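Gamma-glutamyl phosphate reductase (Saccharomyces cerevisiae, PDB 1VLU) catalyses the NADPH-dependent reduction of L-gamma-glutamyl phosphate to glutamate semialdehyde and phosphate, the second step from glutamate toward proline. Local coordinates at residues Q17-N22 / S191-E196; L80-F83 / K87-V90; D370-E375 / E381-G386. All blocks are in the same frame, centred on the assembly; numbering follows the deposited sequence.

Overall arrangement
Two of the three contacts lie in the part of the chain that carries the mixed sheet; the third lies across the molecule in the parallel sheet. Contact 1 ties the N-terminal helix to strand 192-194. Contact 2, which falls in the chain between the two segments of contact 1, closes a short helix-to-helix loop; the two centres are about 26 Å apart and their nearest atoms about 12 Å. Contact 3 packs helix 377-386 on strand 369-373, on the opposite side of the chain's centre, about 43 Å from contact 1 and about 50 Å from contact 2, centre to centre. As in aldehyde dehydrogenases, the mixed sheet probably belongs to the cofactor-binding domain and the parallel sheet to the catalytic domain.

Contact 1: residues Q17-N22 / S191-E196; sequences QQIAKN and SVQLIE
Gln193 reaches from the strand to the N-terminal helix and bonds to its backbone: Gln193 NE2 donates a hydrogen bond to Ile19 O, 3.0 Å away. The bond is moderately straight (154° at the hydrogen), with the amide nitrogen tilted 28° from the carbonyl plane. The chain beyond CG is extended (chi2 175°), which spans the gap and delivers the amide to the helix. The tight part of the contact is built round Ile19, which meets two residues besides bonding through its O. Its CG2 branch rests 4.0 Å from Gln193 OE1, while its other branch meets Ile195 tip to tip, Ile19 CD1 to Ile195 CD1 at 3.8 Å. Asn22 adds far less, a single brush of its CB on Gln193 NE2 at 4.0 Å. The amide of Asn22 serves the helix instead: its OD1 accepts from Gln18 NE2, which arrives from above the carbonyl plane. All the touching residues keep some exposure to solvent, so this is a surface seam and not a core. Strand 154-158 pairs in parallel with strand 192-194, and its Ile156 touches both Ile19 and Ile195; Leu204 also packs on Ile19, helix 139-151 on Val192 and Leu194, and helix 164-185 on Leu194.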
loop_
_atom_site.group_PDB
_atom_site.type_symbol
_atom_site.label_atom_id
_atom_site.label_comp_id
_atom_site.label_asym_id
_atom_site.label_seq_id
_atom_site.Cartn_x
_atom_site.Cartn_y
_atom_site.Cartn_z
ATOM N N GLN A 17 -11.618 -11.451 1.410
ATOM C CA GLN A 17 -10.781 -11.562 0.214
ATOM C C GLN A 17 -11.628 -11.861 -0.998
ATOM O O GLN A 17 -11.388 -11.309 -2.071
ATOM C CB GLN A 17 -9.690 -12.629 0.351
ATOM C CG GLN A 17 -8.554 -12.263 1.276
ATOM C CD GLN A 17 -7.346 -13.172 1.088
ATOM O OE1 GLN A 17 -7.143 -14.120 1.855
ATOM N NE2 GLN A 17 -6.545 -12.894 0.053
ATOM N N GLN A 18 -12.618 -12.733 -0.828
ATOM C CA GLN A 18 -13.475 -13.144 -1.946
ATOM C C GLN A 18 -14.396 -11.987 -2.392
ATOM O O GLN A 18 -14.591 -11.739 -3.591
ATOM C CB GLN A 18 -14.274 -14.399 -1.577
ATOM C CG GLN A 18 -14.957 -15.087 -2.761
ATOM C CD GLN A 18 -13.972 -15.583 -3.821
ATOM O OE1 GLN A 18 -13.230 -16.551 -3.603
ATOM N NE2 GLN A 18 -13.966 -14.918 -4.980
ATOM N N ILE A 19 -14.940 -11.283 -1.406
ATOM C CA ILE A 19 -15.705 -10.077 -1.637
ATOM C C ILE A 19 -14.899 -9.076 -2.452
ATOM O O ILE A 19 -15.371 -8.634 -3.492
ATOM C CB ILE A 19 -16.229 -9.490 -0.311
ATOM C CG1 ILE A 19 -17.371 -10.378 0.212
ATOM C CG2 ILE A 19 -16.645 -8.021 -0.468
ATOM C CD1 ILE A 19 -17.724 -10.163 1.692
ATOM N N ALA A 20 -13.683 -8.760 -2.003
ATOM C CA ALA A 20 -12.832 -7.788 -2.672
ATOM C C ALA A 20 -12.403 -8.230 -4.078
ATOM O O ALA A 20 -12.330 -7.407 -5.002
ATOM C CB ALA A 20 -11.617 -7.463 -1.817
ATOM N N LYS A 21 -12.127 -9.520 -4.231
ATOM C CA LYS A 21 -11.738 -10.097 -5.505
ATOM C C LYS A 21 -12.866 -10.015 -6.542
ATOM O O LYS A 21 -12.622 -9.643 -7.702
ATOM C CB LYS A 21 -11.257 -11.560 -5.312
ATOM C CG LYS A 21 -10.776 -12.230 -6.596
ATOM C CD LYS A 21 -10.225 -13.636 -6.347
ATOM C CE LYS A 21 -10.482 -14.558 -7.552
ATOM N NZ LYS A 21 -9.825 -15.891 -7.383
ATOM N N ASN A 22 -14.080 -10.378 -6.119
ATOM C CA ASN A 22 -15.286 -10.272 -6.948
ATOM C C ASN A 22 -15.610 -8.848 -7.376
ATOM O O ASN A 22 -16.067 -8.622 -8.497
ATOM C CB ASN A 22 -16.485 -10.883 -6.226
ATOM C CG ASN A 22 -16.372 -12.403 -6.079
ATOM O OD1 ASN A 22 -15.641 -13.065 -6.817
ATOM N ND2 ASN A 22 -17.088 -12.953 -5.110
ATOM N N SER A 191 -21.367 -5.565 -9.196
ATOM C CA SER A 191 -20.942 -4.173 -9.399
ATOM C C SER A 191 -21.026 -3.425 -8.069
ATOM O O SER A 191 -20.152 -2.614 -7.754
ATOM C CB SER A 191 -21.822 -3.459 -10.431
ATOM O OG SER A 191 -21.687 -4.018 -11.719
ATOM N N VAL A 192 -22.094 -3.703 -7.313
ATOM C CA VAL A 192 -22.308 -3.174 -5.966
ATOM C C VAL A 192 -22.546 -4.328 -5.004
ATOM O O VAL A 192 -23.453 -5.080 -5.211
ATOM C CB VAL A 192 -23.539 -2.224 -5.911
ATOM C CG1 VAL A 192 -23.763 -1.736 -4.510
ATOM C CG2 VAL A 192 -23.326 -1.016 -6.832
ATOM N N GLN A 193 -21.718 -4.493 -3.974
ATOM C CA GLN A 193 -21.986 -5.535 -2.957
ATOM C C GLN A 193 -22.304 -4.886 -1.633
ATOM O O GLN A 193 -21.531 -4.091 -1.101
ATOM C CB GLN A 193 -20.834 -6.534 -2.787
ATOM C CG GLN A 193 -20.360 -7.153 -4.080
ATOM C CD GLN A 193 -19.150 -8.042 -3.882
ATOM O OE1 GLN A 193 -19.239 -9.097 -3.260
ATOM N NE2 GLN A 193 -18.010 -7.616 -4.414
ATOM N N LEU A 194 -23.456 -5.240 -1.102
ATOM C CA LEU A 194 -23.962 -4.645 0.103
ATOM C C LEU A 194 -23.769 -5.675 1.203
ATOM O O LEU A 194 -24.512 -6.649 1.279
ATOM C CB LEU A 194 -25.425 -4.278 -0.132
ATOM C CG LEU A 194 -25.632 -3.304 -1.315
ATOM C CD1 LEU A 194 -26.544 -3.871 -2.410
ATOM C CD2 LEU A 194 -26.134 -1.939 -0.837
ATOM N N ILE A 195 -22.746 -5.465 2.027
ATOM C CA ILE A 195 -22.337 -6.416 3.069
ATOM C C ILE A 195 -23.286 -6.386 4.267
ATOM O O ILE A 195 -23.311 -5.420 5.039
ATOM C CB ILE A 195 -20.867 -6.183 3.554
ATOM C CG1 ILE A 195 -19.863 -6.203 2.389
ATOM C CG2 ILE A 195 -20.478 -7.202 4.624
ATOM C CD1 ILE A 195 -20.142 -7.260 1.265
ATOM N N GLU A 196 -24.063 -7.455 4.407
ATOM C CA GLU A 196 -25.018 -7.581 5.507
ATOM C C GLU A 196 -24.359 -8.333 6.658
ATOM O O GLU A 196 -24.636 -9.519 6.865
ATOM C CB GLU A 196 -26.306 -8.286 5.047
ATOM C CG GLU A 196 -27.172 -7.478 4.073
ATOM C CD GLU A 196 -28.489 -8.168 3.710
ATOM O OE1 GLU A 196 -29.038 -8.929 4.548
ATOM O OE2 GLU A 196 -28.986 -7.936 2.585
#

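Contact 2: residues L80-F83 / K87-V90; sequences LDLF and KFEV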
loop_
_atom_site.group_PDB
_atom_site.type_symbol
_atom_site.label_atom_id
_atom_site.label_comp_id
_atom_site.label_asym_id
_atom_site.label_seq_id
_atom_site.Cartn_x
_atom_site.Cartn_y
_atom_site.Cartn_z
ATOM N N LEU A 80 -31.011 9.004 10.663
ATOM C CA LEU A 80 -31.573 7.671 10.447
ATOM C C LEU A 80 -32.944 7.685 9.773
ATOM O O LEU A 80 -33.275 6.736 9.069
ATOM C CB LEU A 80 -31.605 6.885 11.767
ATOM C CG LEU A 80 -31.841 5.373 11.766
ATOM C CD1 LEU A 80 -30.780 4.614 10.987
ATOM C CD2 LEU A 80 -31.916 4.854 13.184
ATOM N N ASP A 81 -33.716 8.759 9.971
ATOM C CA ASP A 81 -35.078 8.868 9.430
ATOM C C ASP A 81 -35.099 9.257 7.958
ATOM O O ASP A 81 -34.969 10.433 7.611
ATOM C CB ASP A 81 -35.925 9.855 10.246
ATOM C CG ASP A 81 -37.426 9.780 9.911
ATOM O OD1 ASP A 81 -37.826 9.089 8.940
ATOM O OD2 ASP A 81 -38.219 10.421 10.633
ATOM N N LEU A 82 -35.307 8.255 7.108
ATOM C CA LEU A 82 -35.255 8.392 5.652
ATOM C C LEU A 82 -36.493 9.071 5.069
ATOM O O LEU A 82 -36.466 9.547 3.929
ATOM C CB LEU A 82 -35.074 7.003 5.023
ATOM C CG LEU A 82 -34.758 6.823 3.537
ATOM C CD1 LEU A 82 -33.453 7.510 3.152
ATOM C CD2 LEU A 82 -34.699 5.341 3.180
ATOM N N PHE A 83 -37.565 9.115 5.855
ATOM C CA PHE A 83 -38.878 9.554 5.368
ATOM C C PHE A 83 -39.410 10.826 6.010
ATOM O O PHE A 83 -40.530 11.237 5.735
ATOM C CB PHE A 83 -39.875 8.401 5.448
ATOM C CG PHE A 83 -39.569 7.311 4.470
ATOM C CD1 PHE A 83 -38.703 6.278 4.813
ATOM C CD2 PHE A 83 -40.097 7.353 3.181
ATOM C CE1 PHE A 83 -38.392 5.285 3.903
ATOM C CE2 PHE A 83 -39.792 6.358 2.260
ATOM C CZ PHE A 83 -38.934 5.322 2.622
ATOM N N LYS A 87 -36.880 13.818 2.473
ATOM C CA LYS A 87 -35.602 13.108 2.381
ATOM C C LYS A 87 -35.568 11.996 1.321
ATOM O O LYS A 87 -34.624 11.913 0.539
ATOM C CB LYS A 87 -35.228 12.510 3.734
ATOM C CG LYS A 87 -34.265 13.330 4.566
ATOM C CD LYS A 87 -33.312 12.396 5.322
ATOM C CE LYS A 87 -32.910 12.957 6.683
ATOM N NZ LYS A 87 -34.080 13.054 7.609
ATOM N N PHE A 88 -36.592 11.142 1.310
ATOM C CA PHE A 88 -36.663 10.018 0.380
ATOM C C PHE A 88 -36.832 10.468 -1.069
ATOM O O PHE A 88 -36.257 9.877 -1.986
ATOM C CB PHE A 88 -37.794 9.071 0.781
ATOM C CG PHE A 88 -37.810 7.770 0.014
ATOM C CD1 PHE A 88 -36.874 6.768 0.284
ATOM C CD2 PHE A 88 -38.783 7.534 -0.961
ATOM C CE1 PHE A 88 -36.909 5.550 -0.413
ATOM C CE2 PHE A 88 -38.820 6.323 -1.672
ATOM C CZ PHE A 88 -37.888 5.331 -1.398
ATOM N N GLU A 89 -37.612 11.522 -1.265
ATOM C CA GLU A 89 -37.907 12.037 -2.592
ATOM C C GLU A 89 -36.696 12.730 -3.229
ATOM O O GLU A 89 -36.500 12.667 -4.440
ATOM C CB GLU A 89 -39.140 12.956 -2.524
ATOM C CG GLU A 89 -40.487 12.208 -2.264
ATOM C CD GLU A 89 -40.662 11.660 -0.819
ATOM O OE1 GLU A 89 -40.113 12.258 0.143
ATOM O OE2 GLU A 89 -41.369 10.626 -0.646
ATOM N N VAL A 90 -35.877 13.362 -2.392
ATOM C CA VAL A 90 -34.609 13.979 -2.790
ATOM C C VAL A 90 -33.561 12.919 -3.178
ATOM O O VAL A 90 -32.892 13.035 -4.217
ATOM C CB VAL A 90 -34.074 14.923 -1.645
ATOM C CG1 VAL A 90 -32.579 15.259 -1.802
ATOM C CG2 VAL A 90 -34.925 16.199 -1.544
#
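Lys87, the first residue of its helix, folds back along the loop, and its side chain can be followed over two successive backbone carbonyls. Lys87 CB lies close to Leu82 O, at 3.2 Å. From there the chain bends repeatedly instead of running straight, and the bends at chi2, chi3 and chi4 carry it back past Leu82 toward Asp81. CD and CE of Lys87 both pass 3.4 Å from Asp81 O, and the tip NZ then turns onto that same oxygen, donating a hydrogen bond of 2.8 Å. The ammonium lies in the carbonyl plane, with a C=O...N angle of 160°. NZ thus holds the loop through one main-chain oxygen, Asp81 O, with a weak bond to Lys78 O of helix 74-80; it makes no salt bridge with the Asp81 carboxylate.

The apolar half of the contact is an offset stack of Phe83 on Phe88. Their centroids are 4.5 Å apart and the planes make 26°. Phe83 CE2 sits over one face of the Phe88 ring, toward its rim, 3.3 Å from Phe88 CG. Leu82 comes to the same ring at its edge, Leu82 CG to Phe88 CD1 at 3.9 Å, so Phe88 is held both over a face and at its rim. Helix 53-69 adds Glu57 on Phe83 and Ala53 on Phe88. Asp81 shapes the loop itself: OD1 accepts from Phe83 N over 3.1 Å, met from above the carboxylate plane. That bond defines an Asx turn, here within the short connection that joins helix 74-80 to helix 87-100.

Contact 3: residues D370-E375 / E381-G386; sequences DAIVTE and EKFMKG
Phe383 and Ile372 meet through matching first torsions: the ring carbon CG of Phe383 is anti to its backbone N (chi1 -173°), and so is CG1 of Ile372 (chi1 -180°). The phenylalanine thereby projects its ring from the helix onto the strand, while the isoleucine leaves CG2 in the crowded position between N and the carbonyl carbon, facing the ring. This is the strand-helix half of a beta-alpha-beta unit, made of strand 369-373, helix 377-386 and strand 391-393. The helix runs back nearly antiparallel to the first strand, with the axes of the two short segments 9.2 Å apart at closest.

No hydrogen bond crosses the interface, which is held by a single ring. Ile372 CB makes a CH-pi contact over its face, 3.7 Å from the ring centroid and 14° off the normal. Ile372 CG2 lies 3.5 Å from Phe383 CD2, while Ile372 CD1 lies 3.8 Å from Phe383 CB, the two side chains sliding past each other in opposite directions. Tyr245 of strand 242-246 and Val392 of strand 391-393, which flank strand 369-373 in the sheet, also touch Phe383, as does Ile361 of helix 354-361. Asp370 brings only its CB near the ring; its carboxylate turns away to bond with Ser389 OG, His368 ND1 and Ser243 N. Glu381 of the helix forms a salt bridge with Arg438 of the second subunit, so the helix also borders the dimer interface. At the far end of the ring, Phe383 CZ lies 3.6 Å from Ala371 O.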
loop_
_atom_site.group_PDB
_atom_site.type_symbol
_atom_site.label_atom_id
_atom_site.label_comp_id
_atom_site.label_asym_id
_atom_site.label_seq_id
_atom_site.Cartn_x
_atom_site.Cartn_y
_atom_site.Cartn_z
ATOM N N ASP A 370 4.938 14.363 13.975
ATOM C CA ASP A 370 4.737 14.382 15.417
ATOM C C ASP A 370 5.638 15.376 16.111
ATOM O O ASP A 370 6.750 15.609 15.668
ATOM C CB ASP A 370 4.964 12.984 15.986
ATOM C CG ASP A 370 4.054 11.966 15.351
ATOM O OD1 ASP A 370 2.830 12.005 15.621
ATOM O OD2 ASP A 370 4.554 11.144 14.556
ATOM N N ALA A 371 5.154 15.954 17.209
ATOM C CA ALA A 371 5.897 16.977 17.892
ATOM C C ALA A 371 6.021 16.647 19.370
ATOM O O ALA A 371 5.108 16.062 19.958
ATOM C CB ALA A 371 5.219 18.325 17.708
ATOM N N ILE A 372 7.158 17.008 19.959
ATOM C CA ILE A 372 7.292 16.985 21.403
ATOM C C ILE A 372 7.552 18.406 21.884
ATOM O O ILE A 372 8.377 19.123 21.314
ATOM C CB ILE A 372 8.383 15.974 21.909
ATOM C CG1 ILE A 372 8.472 15.987 23.446
ATOM C CG2 ILE A 372 9.778 16.212 21.212
ATOM C CD1 ILE A 372 9.335 14.884 24.063
ATOM N N VAL A 373 6.814 18.818 22.912
ATOM C CA VAL A 373 7.060 20.086 23.576
ATOM C C VAL A 373 7.694 19.747 24.925
ATOM O O VAL A 373 7.059 19.148 25.795
ATOM C CB VAL A 373 5.756 20.921 23.730
ATOM C CG1 VAL A 373 6.066 22.303 24.251
ATOM C CG2 VAL A 373 5.012 21.010 22.389
ATOM N N THR A 374 8.970 20.082 25.067
ATOM C CA THR A 374 9.700 19.831 26.304
ATOM C C THR A 374 10.946 20.706 26.367
ATOM O O THR A 374 11.458 21.125 25.326
ATOM C CB THR A 374 10.072 18.323 26.464
ATOM O OG1 THR A 374 10.488 18.060 27.809
ATOM C CG2 THR A 374 11.165 17.910 25.493
ATOM N N GLU A 375 11.413 20.977 27.585
ATOM C CA GLU A 375 12.717 21.612 27.819
ATOM C C GLU A 375 13.775 20.569 28.192
ATOM O O GLU A 375 14.965 20.871 28.264
ATOM C CB GLU A 375 12.620 22.678 28.921
ATOM C CG GLU A 375 11.730 23.885 28.573
ATOM C CD GLU A 375 12.063 24.523 27.221
ATOM O OE1 GLU A 375 13.215 24.978 27.033
ATOM O OE2 GLU A 375 11.165 24.573 26.346
ATOM N N GLU A 381 15.360 13.843 22.582
ATOM C CA GLU A 381 16.202 12.983 21.760
ATOM C C GLU A 381 15.670 11.550 21.729
ATOM O O GLU A 381 15.708 10.880 20.697
ATOM C CB GLU A 381 17.666 12.998 22.244
ATOM C CG GLU A 381 18.398 14.370 22.104
ATOM C CD GLU A 381 18.597 14.873 20.650
ATOM O OE1 GLU A 381 18.308 14.139 19.673
ATOM O OE2 GLU A 381 19.064 16.024 20.486
ATOM N N LYS A 382 15.180 11.093 22.876
ATOM C CA LYS A 382 14.563 9.786 22.989
ATOM C C LYS A 382 13.302 9.706 22.110
ATOM O O LYS A 382 13.111 8.755 21.363
ATOM C CB LYS A 382 14.266 9.495 24.463
ATOM C CG LYS A 382 13.649 8.153 24.705
ATOM C CD LYS A 382 13.529 7.867 26.187
ATOM C CE LYS A 382 13.199 6.397 26.383
ATOM N NZ LYS A 382 13.409 5.929 27.785
ATOM N N PHE A 383 12.470 10.736 22.181
ATOM C CA PHE A 383 11.262 10.840 21.363
ATOM C C PHE A 383 11.610 10.785 19.878
ATOM O O PHE A 383 11.028 9.999 19.136
ATOM C CB PHE A 383 10.554 12.153 21.716
ATOM C CG PHE A 383 9.201 12.345 21.074
ATOM C CD1 PHE A 383 8.051 11.873 21.695
ATOM C CD2 PHE A 383 9.076 13.063 19.877
ATOM C CE1 PHE A 383 6.796 12.087 21.139
ATOM C CE2 PHE A 383 7.821 13.283 19.304
ATOM C CZ PHE A 383 6.676 12.812 19.945
HETATM N N MSE A 384 12.573 11.602 19.451
HETATM C CA MSE A 384 12.942 11.674 18.038
HETATM C C MSE A 384 13.587 10.391 17.516
HETATM O O MSE A 384 13.342 9.999 16.382
HETATM C CB MSE A 384 13.785 12.906 17.750
HETATM C CG MSE A 384 12.982 14.209 17.914
HETATM SE SE MSE A 384 14.016 15.817 17.480
HETATM C CE MSE A 384 15.332 15.747 19.022
ATOM N N LYS A 385 14.365 9.713 18.349
ATOM C CA LYS A 385 14.911 8.418 17.965
ATOM C C LYS A 385 13.827 7.306 17.975
ATOM O O LYS A 385 13.947 6.314 17.263
ATOM C CB LYS A 385 16.113 8.053 18.850
ATOM C CG LYS A 385 17.024 6.988 18.261
ATOM C CD LYS A 385 18.396 6.945 18.968
ATOM N N GLY A 386 12.756 7.492 18.748
ATOM C CA GLY A 386 11.837 6.401 19.043
ATOM C C GLY A 386 10.622 6.301 18.150
ATOM O O GLY A 386 10.117 5.204 17.918
#